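PDB 2OUI: NADP-dependent alcohol dehydrogenase from Entamoeba histolytica, which probably catalyses the NADP-dependent interconversion of alcohols with aldehydes or ketones, as a tetrameric member of the zinc-binding alcohol dehydrogenase family. Local coordinates for residues P31-W45 and L327-N339. The protein carries 1 engineered substitution. Sequence-based numbering, arbitrary orientation.
Sequences PLALAPCTSDTHTVW and LEKVEDALMLMKN. With ZN (zinc ion), chain E; EDO (1,2-ethanediol), chain I; CAC (cacodylate ion), chain H; NO3 (nitrate ion), chain F.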
ATOM      1  N   PRO A  31      30.117  12.160  22.305  1.00 22.19           N
ATOM      2  CA  PRO A  31      29.069  13.139  21.945  1.00 20.90           C
ATOM      3  C   PRO A  31      29.584  14.552  21.673  1.00 21.74           C
ATOM      4  O   PRO A  31      30.462  15.038  22.408  1.00 21.56           O
ATOM      5  CB  PRO A  31      28.188  13.179  23.202  1.00 21.44           C
ATOM      6  CG  PRO A  31      29.141  12.889  24.345  1.00 18.99           C
ATOM      7  CD  PRO A  31      30.080  11.819  23.747  1.00 23.14           C
ATOM      8  N   LEU A  32      29.014  15.197  20.648  1.00 21.03           N
ATOM      9  CA  LEU A  32      29.267  16.606  20.309  1.00 21.87           C
ATOM     10  C   LEU A  32      28.049  17.472  20.601  1.00 23.23           C
ATOM     11  O   LEU A  32      28.185  18.629  20.915  1.00 22.14           O
ATOM     12  CB  LEU A  32      29.598  16.757  18.829  1.00 23.05           C
ATOM     13  CG  LEU A  32      30.873  16.105  18.289  1.00 25.10           C
ATOM     14  CD1 LEU A  32      30.916  16.345  16.796  1.00 27.70           C
ATOM     15  CD2 LEU A  32      32.097  16.686  18.983  1.00 30.26           C
ATOM     16  N   ALA A  33      26.852  16.906  20.466  1.00 22.15           N
ATOM     17  CA  ALA A  33      25.645  17.616  20.878  1.00 24.22           C
ATOM     18  C   ALA A  33      24.646  16.566  21.347  1.00 21.89           C
ATOM     19  O   ALA A  33      24.567  15.476  20.771  1.00 22.46           O
ATOM     20  CB  ALA A  33      25.076  18.476  19.736  1.00 24.24           C
ATOM     21  N   LEU A  34      23.943  16.875  22.437  1.00 22.19           N
ATOM     22  CA  LEU A  34      23.019  15.917  23.062  1.00 22.17           C
ATOM     23  C   LEU A  34      21.720  16.609  23.384  1.00 19.99           C
ATOM     24  O   LEU A  34      21.724  17.808  23.642  1.00 20.21           O
ATOM     25  CB  LEU A  34      23.618  15.418  24.399  1.00 20.92           C
ATOM     26  CG  LEU A  34      24.883  14.546  24.282  1.00 22.03           C
ATOM     27  CD1 LEU A  34      25.475  14.288  25.671  1.00 23.02           C
ATOM     28  CD2 LEU A  34      24.607  13.214  23.547  1.00 22.25           C
ATOM     29  N   ALA A  35      20.622  15.857  23.410  1.00 21.30           N
ATOM     30  CA  ALA A  35      19.337  16.414  23.880  1.00 24.09           C
ATOM     31  C   ALA A  35      18.617  15.382  24.755  1.00 21.92           C
ATOM     32  O   ALA A  35      18.750  14.181  24.511  1.00 25.94           O
ATOM     33  CB  ALA A  35      18.459  16.802  22.698  1.00 21.70           C
ATOM     34  N   PRO A  36      17.871  15.841  25.774  1.00 24.15           N
ATOM     35  CA  PRO A  36      17.039  14.956  26.601  1.00 22.64           C
ATOM     36  C   PRO A  36      15.634  14.786  26.028  1.00 25.01           C
ATOM     37  O   PRO A  36      15.181  15.619  25.224  1.00 25.89           O
ATOM     38  CB  PRO A  36      16.941  15.716  27.908  1.00 21.77           C
ATOM     39  CG  PRO A  36      16.850  17.160  27.440  1.00 24.42           C
ATOM     40  CD  PRO A  36      17.762  17.245  26.212  1.00 24.71           C
ATOM     41  N   CYS A  37      14.956  13.713  26.437  1.00 24.94           N
ATOM     42  CA  CYS A  37      13.653  13.357  25.875  1.00 23.78           C
ATOM     43  C   CYS A  37      12.678  13.092  26.992  1.00 23.55           C
ATOM     44  O   CYS A  37      13.040  12.526  28.001  1.00 25.33           O
ATOM     45  CB  CYS A  37      13.772  12.079  25.027  1.00 21.12           C
ATOM     46  SG  CYS A  37      12.245  11.759  24.081  1.00 26.06           S
ATOM     47  N   THR A  38      11.430  13.500  26.786  1.00 26.65           N
ATOM     48  CA  THR A  38      10.315  13.150  27.661  1.00 26.85           C
ATOM     49  C   THR A  38      10.265  11.645  27.921  1.00 24.45           C
ATOM     50  O   THR A  38       9.929  11.216  29.018  1.00 25.37           O
ATOM     51  CB  THR A  38       8.989  13.611  27.002  1.00 27.19           C
ATOM     52  OG1 THR A  38       9.093  15.013  26.694  1.00 33.96           O
ATOM     53  CG2 THR A  38       7.819  13.428  27.946  1.00 30.23           C
ATOM     54  N   SER A  39      10.621  10.840  26.925  1.00 23.91           N
ATOM     55  CA  SER A  39      10.563   9.381  27.098  1.00 25.77           C
ATOM     56  C   SER A  39      11.367   8.951  28.307  1.00 25.89           C
ATOM     57  O   SER A  39      10.948   8.077  29.071  1.00 23.82           O
ATOM     58  CB  SER A  39      11.061   8.644  25.865  1.00 24.16           C
ATOM     59  OG  SER A  39      10.253   8.959  24.750  1.00 29.86           O
ATOM     60  N   ASP A  40      12.543   9.550  28.490  1.00 24.21           N
ATOM     61  CA  ASP A  40      13.375   9.160  29.622  1.00 24.32           C
ATOM     62  C   ASP A  40      12.772   9.542  30.967  1.00 23.99           C
ATOM     63  O   ASP A  40      13.052   8.888  31.980  1.00 24.08           O
ATOM     64  CB  ASP A  40      14.788   9.734  29.478  1.00 22.81           C
ATOM     65  CG  ASP A  40      15.679   8.881  28.551  1.00 27.83           C
ATOM     66  OD1 ASP A  40      15.250   7.787  28.090  1.00 25.36           O
ATOM     67  OD2 ASP A  40      16.831   9.295  28.317  1.00 25.18           O
ATOM     68  N   THR A  41      11.940  10.586  30.985  1.00 22.94           N
ATOM     69  CA  THR A  41      11.192  10.899  32.203  1.00 24.60           C
ATOM     70  C   THR A  41      10.129   9.814  32.509  1.00 24.63           C
ATOM     71  O   THR A  41       9.948   9.452  33.677  1.00 27.73           O
ATOM     72  CB  THR A  41      10.552  12.336  32.185  1.00 25.18           C
ATOM     73  OG1 THR A  41       9.441  12.364  31.282  1.00 26.49           O
ATOM     74  CG2 THR A  41      11.570  13.384  31.755  1.00 23.81           C
ATOM     75  N   HIS A  42       9.452   9.287  31.478  1.00 28.22           N
ATOM     76  CA  HIS A  42       8.500   8.160  31.680  1.00 26.89           C
ATOM     77  C   HIS A  42       9.268   6.943  32.204  1.00 27.38           C
ATOM     78  O   HIS A  42       8.863   6.301  33.174  1.00 27.07           O
ATOM     79  CB  HIS A  42       7.770   7.733  30.392  1.00 28.60           C
ATOM     80  CG  HIS A  42       7.028   8.831  29.683  1.00 29.70           C
ATOM     81  ND1 HIS A  42       6.520   9.940  30.328  1.00 30.67           N
ATOM     82  CD2 HIS A  42       6.661   8.953  28.379  1.00 29.00           C
ATOM     83  CE1 HIS A  42       5.895  10.711  29.451  1.00 34.42           C
ATOM     84  NE2 HIS A  42       5.977  10.138  28.259  1.00 34.01           N
ATOM     85  N   THR A  43      10.393   6.641  31.563  1.00 26.10           N
ATOM     86  CA  THR A  43      11.200   5.477  31.944  1.00 26.29           C
ATOM     87  C   THR A  43      11.674   5.564  33.391  1.00 26.10           C
ATOM     88  O   THR A  43      11.521   4.600  34.154  1.00 26.38           O
ATOM     89  CB  THR A  43      12.372   5.307  30.946  1.00 22.64           C
ATOM     90  OG1 THR A  43      11.825   5.106  29.638  1.00 26.24           O
ATOM     91  CG2 THR A  43      13.295   4.144  31.338  1.00 26.38           C
ATOM     92  N   VAL A  44      12.232   6.718  33.787  1.00 24.28           N
ATOM     93  CA  VAL A  44      12.780   6.878  35.143  1.00 23.83           C
ATOM     94  C   VAL A  44      11.695   7.077  36.212  1.00 26.25           C
ATOM     95  O   VAL A  44      11.649   6.341  37.206  1.00 26.45           O
ATOM     96  CB  VAL A  44      13.821   8.043  35.238  1.00 22.94           C
ATOM     97  CG1 VAL A  44      14.277   8.277  36.689  1.00 21.58           C
ATOM     98  CG2 VAL A  44      15.018   7.785  34.334  1.00 23.96           C
ATOM     99  N   TRP A  45      10.821   8.066  36.028  1.00 26.51           N
ATOM    100  CA  TRP A  45       9.947   8.428  37.149  1.00 28.90           C
ATOM    101  C   TRP A  45       8.594   7.691  37.134  1.00 28.66           C
ATOM    102  O   TRP A  45       7.964   7.554  38.173  1.00 29.34           O
ATOM    103  CB  TRP A  45       9.799   9.954  37.307  1.00 28.12           C
ATOM    104  CG  TRP A  45      11.069  10.627  37.849  1.00 26.26           C
ATOM    105  CD1 TRP A  45      11.444  10.756  39.157  1.00 24.49           C
ATOM    106  CD2 TRP A  45      12.098  11.255  37.072  1.00 24.47           C
ATOM    107  NE1 TRP A  45      12.642  11.427  39.244  1.00 26.15           N
ATOM    108  CE2 TRP A  45      13.066  11.739  37.976  1.00 26.79           C
ATOM    109  CE3 TRP A  45      12.287  11.466  35.691  1.00 25.07           C
ATOM    110  CZ2 TRP A  45      14.213  12.407  37.550  1.00 27.88           C
ATOM    111  CZ3 TRP A  45      13.425  12.129  35.270  1.00 27.01           C
ATOM    112  CH2 TRP A  45      14.376  12.587  36.197  1.00 27.99           C
ATOM    113  N   LEU A 327      29.284  18.297  29.190  1.00 23.49           N
ATOM    114  CA  LEU A 327      28.611  17.022  29.407  1.00 22.60           C
ATOM    115  C   LEU A 327      27.782  16.989  30.699  1.00 23.45           C
ATOM    116  O   LEU A 327      26.693  16.426  30.712  1.00 24.86           O
ATOM    117  CB  LEU A 327      29.608  15.865  29.382  1.00 22.42           C
ATOM    118  CG  LEU A 327      29.014  14.452  29.522  1.00 18.91           C
ATOM    119  CD1 LEU A 327      28.000  14.106  28.443  1.00 20.58           C
ATOM    120  CD2 LEU A 327      30.139  13.381  29.543  1.00 23.43           C
ATOM    121  N   GLU A 328      28.284  17.615  31.764  1.00 23.99           N
ATOM    122  CA  GLU A 328      27.598  17.616  33.053  1.00 27.25           C
ATOM    123  C   GLU A 328      26.210  18.223  32.920  1.00 27.45           C
ATOM    124  O   GLU A 328      25.293  17.837  33.651  1.00 25.85           O
ATOM    125  CB  GLU A 328      28.371  18.394  34.117  1.00 28.90           C
ATOM    126  CG  GLU A 328      29.837  18.611  33.801  1.00 44.49           C
ATOM    127  CD  GLU A 328      30.058  19.812  32.899  1.00 52.91           C
ATOM    128  OE1 GLU A 328      30.743  19.649  31.859  1.00 55.98           O
ATOM    129  OE2 GLU A 328      29.535  20.905  33.234  1.00 56.86           O
ATOM    130  N   LYS A 329      26.035  19.144  31.970  1.00 26.01           N
ATOM    131  CA  LYS A 329      24.737  19.827  31.841  1.00 23.58           C
ATOM    132  C   LYS A 329      23.589  18.975  31.300  1.00 24.06           C
ATOM    133  O   LYS A 329      22.448  19.435  31.331  1.00 24.23           O
ATOM    134  CB  LYS A 329      24.849  21.125  31.030  1.00 24.05           C
ATOM    135  CG  LYS A 329      25.824  22.139  31.585  1.00 25.16           C
ATOM    136  CD  LYS A 329      25.482  22.586  32.979  1.00 28.19           C
ATOM    137  CE  LYS A 329      26.594  23.476  33.523  1.00 41.31           C
ATOM    138  NZ  LYS A 329      26.299  23.919  34.904  1.00 43.25           N
ATOM    139  N   VAL A 330      23.855  17.748  30.839  1.00 22.80           N
ATOM    140  CA  VAL A 330      22.750  16.855  30.431  1.00 22.88           C
ATOM    141  C   VAL A 330      21.826  16.568  31.608  1.00 23.60           C
ATOM    142  O   VAL A 330      20.624  16.351  31.415  1.00 22.50           O
ATOM    143  CB  VAL A 330      23.172  15.526  29.719  1.00 25.04           C
ATOM    144  CG1 VAL A 330      23.929  15.823  28.442  1.00 28.92           C
ATOM    145  CG2 VAL A 330      23.971  14.604  30.625  1.00 24.00           C
ATOM    146  N   GLU A 331      22.374  16.577  32.824  1.00 23.66           N
ATOM    147  CA  GLU A 331      21.521  16.376  33.989  1.00 23.82           C
ATOM    148  C   GLU A 331      20.526  17.524  34.150  1.00 25.05           C
ATOM    149  O   GLU A 331      19.310  17.291  34.303  1.00 24.75           O
ATOM    150  CB  GLU A 331      22.344  16.183  35.249  1.00 25.94           C
ATOM    151  CG  GLU A 331      21.489  15.854  36.454  1.00 29.85           C
ATOM    152  CD  GLU A 331      22.320  15.376  37.625  1.00 38.61           C
ATOM    153  OE1 GLU A 331      23.497  15.790  37.734  1.00 37.52           O
ATOM    154  OE2 GLU A 331      21.791  14.593  38.435  1.00 42.51           O
ATOM    155  N   ASP A 332      21.030  18.752  34.074  1.00 21.58           N
ATOM    156  CA  ASP A 332      20.177  19.950  34.077  1.00 24.70           C
ATOM    157  C   ASP A 332      19.137  19.894  32.968  1.00 25.12           C
ATOM    158  O   ASP A 332      17.948  20.162  33.209  1.00 24.43           O
ATOM    159  CB  ASP A 332      21.027  21.209  33.915  1.00 25.84           C
ATOM    160  CG  ASP A 332      22.147  21.295  34.925  1.00 34.16           C
ATOM    161  OD1 ASP A 332      23.039  20.413  34.944  1.00 36.63           O
ATOM    162  OD2 ASP A 332      22.144  22.274  35.695  1.00 29.80           O
ATOM    163  N   ALA A 333      19.578  19.526  31.762  1.00 22.94           N
ATOM    164  CA  ALA A 333      18.698  19.467  30.615  1.00 23.22           C
ATOM    165  C   ALA A 333      17.607  18.417  30.821  1.00 25.32           C
ATOM    166  O   ALA A 333      16.439  18.656  30.493  1.00 25.39           O
ATOM    167  CB  ALA A 333      19.475  19.176  29.351  1.00 25.13           C
ATOM    168  N   LEU A 334      17.962  17.259  31.369  1.00 25.82           N
ATOM    169  CA  LEU A 334      16.942  16.215  31.559  1.00 27.53           C
ATOM    170  C   LEU A 334      15.908  16.656  32.597  1.00 26.45           C
ATOM    171  O   LEU A 334      14.717  16.399  32.436  1.00 27.69           O
ATOM    172  CB  LEU A 334      17.565  14.873  31.958  1.00 27.99           C
ATOM    173  CG  LEU A 334      16.605  13.697  32.205  1.00 26.55           C
ATOM    174  CD1 LEU A 334      15.726  13.363  30.988  1.00 21.33           C
ATOM    175  CD2 LEU A 334      17.395  12.467  32.675  1.00 28.62           C
ATOM    176  N   MET A 335      16.367  17.335  33.638  1.00 27.98           N
ATOM    177  CA  MET A 335      15.466  17.860  34.687  1.00 29.52           C
ATOM    178  C   MET A 335      14.422  18.857  34.177  1.00 32.18           C
ATOM    179  O   MET A 335      13.303  18.913  34.705  1.00 34.49           O
ATOM    180  CB  MET A 335      16.259  18.454  35.836  1.00 30.37           C
ATOM    181  CG  MET A 335      16.991  17.422  36.681  1.00 35.26           C
ATOM    182  SD  MET A 335      15.955  16.024  37.183  1.00 44.22           S
ATOM    183  CE  MET A 335      16.913  15.420  38.560  1.00 39.04           C
ATOM    184  N   LEU A 336      14.778  19.616  33.139  1.00 31.81           N
ATOM    185  CA  LEU A 336      13.828  20.486  32.432  1.00 29.62           C
ATOM    186  C   LEU A 336      12.695  19.703  31.799  1.00 29.48           C
ATOM    187  O   LEU A 336      11.559  20.164  31.805  1.00 30.02           O
ATOM    188  CB  LEU A 336      14.524  21.300  31.328  1.00 29.56           C
ATOM    189  CG  LEU A 336      15.329  22.560  31.675  1.00 31.35           C
ATOM    190  CD1 LEU A 336      15.990  23.105  30.404  1.00 28.51           C
ATOM    191  CD2 LEU A 336      14.431  23.605  32.297  1.00 28.18           C
ATOM    192  N   MET A 337      13.001  18.535  31.243  1.00 27.18           N
ATOM    193  CA  MET A 337      11.988  17.723  30.567  1.00 31.48           C
ATOM    194  C   MET A 337      10.983  17.165  31.561  1.00 32.20           C
ATOM    195  O   MET A 337       9.818  16.886  31.201  1.00 33.30           O
ATOM    196  CB  MET A 337      12.618  16.567  29.775  1.00 32.21           C
ATOM    197  CG  MET A 337      13.597  16.999  28.702  1.00 32.59           C
ATOM    198  SD  MET A 337      12.916  18.184  27.525  1.00 34.21           S
ATOM    199  CE  MET A 337      12.112  17.138  26.328  1.00 29.59           C
ATOM    200  N   LYS A 338      11.456  16.987  32.794  1.00 31.18           N
ATOM    201  CA  LYS A 338      10.643  16.498  33.893  1.00 32.91           C
ATOM    202  C   LYS A 338       9.773  17.638  34.428  1.00 35.42           C
ATOM    203  O   LYS A 338       8.564  17.477  34.582  1.00 35.68           O
ATOM    204  CB  LYS A 338      11.528  15.950  35.016  1.00 32.87           C
ATOM    205  CG  LYS A 338      10.736  15.232  36.116  1.00 30.26           C
ATOM    206  CD  LYS A 338      11.479  15.243  37.444  1.00 40.82           C
ATOM    207  CE  LYS A 338      10.783  14.370  38.479  1.00 44.81           C
ATOM    208  NZ  LYS A 338       9.306  14.397  38.344  1.00 45.46           N
ATOM    209  N   ASN A 339      10.389  18.788  34.677  1.00 35.77           N
ATOM    210  CA  ASN A 339       9.673  19.953  35.249  1.00 37.36           C
ATOM    211  C   ASN A 339       8.783  20.773  34.287  1.00 38.38           C
ATOM    212  O   ASN A 339       7.764  21.337  34.709  1.00 39.03           O
ATOM    213  CB  ASN A 339      10.667  20.835  35.985  1.00 36.83           C
ATOM    214  CG  ASN A 339      11.318  20.104  37.147  1.00 40.83           C
ATOM    215  OD1 ASN A 339      10.687  19.261  37.789  1.00 41.22           O
ATOM    216  ND2 ASN A 339      12.585  20.414  37.422  1.00 43.04           N
TER
HETATM  217 ZN    ZN E 361      13.015  10.103  22.792  1.00 19.45          ZN
HETATM  218  C1  EDO I2001       8.134  10.168  21.960  1.00 33.62           C
HETATM  219  O1  EDO I2001       6.783   9.793  22.269  1.00 37.88           O
HETATM  220  C2  EDO I2001       8.641  11.180  22.984  1.00 30.74           C
HETATM  221  O2  EDO I2001       8.179  10.925  24.325  1.00 31.12           O
HETATM  222 AS   CAC H1001      11.320   7.689  21.514  1.00 26.50          AS
HETATM  223  O1  CAC H1001      10.529   8.675  20.329  1.00 25.49           O
HETATM  224  O2  CAC H1001      11.751   8.647  22.932  1.00 19.09           O
HETATM  225  C1  CAC H1001      10.123   6.337  22.255  1.00 26.48           C
HETATM  226  C2  CAC H1001      12.962   6.892  20.797  1.00 28.70           C
HETATM  227  N   NO3 F3001       7.365  15.311  23.417  1.00 31.99           N
HETATM  228  O1  NO3 F3001       8.602  15.295  24.083  1.00 32.40           O
HETATM  229  O2  NO3 F3001       7.256  15.912  22.182  1.00 23.82           O
HETATM  230  O3  NO3 F3001       6.229  14.728  23.989  1.00 37.84           O
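Pro36 lays its compact ring, well shaped to fit against a helix, on helix 329-339, its CG tightly packed 3.5 Å from Met337 CG and also against Ala333. The small Ala333 lets the proline come close to the helix backbone, while the flexible Met337 bends at chi2 (-55°) and chi3 (-85°) to cross the ring at about a right angle, CE coming to 3.7 Å from Thr38 OG1, which donates to the nitrate ion. Leu334 extends CD1 between Pro36 CB and Asp40 CB. Further along, Leu34 CD1 meets Val330 CG1 at 3.5 Å and the CD1 methyl of Leu327, a purely apolar junction.

At the other end Lys338, a long aliphatic chain ending in a charge, suits the flat Trp45 indole: it runs across one face, CE 3.5 Å from the five-membered ring centroid, and NZ adds a cation-pi contact. Val44 CG1 covers the opposite face. Met335 SD approaches the six-membered ring obliquely, 3.9 Å from Trp45 CH2. Thr41 offers CG2 to the backbone of Met337 and Lys338, while OG1 donates a hydrogen bond within its own helix to Thr38 O (2.6 Å).

Behind this layer, Cys37 N-caps helix 38-46, SG accepting from Ser39 N and binding the zinc ion with His59, Asp150 and a cacodylate oxygen. The axes of 38-45 and 329-339 cross at -82°, with strand 11-16 packing on Val44, Leu334 and Met335, and strand 346-350 on Pro36 and Met337.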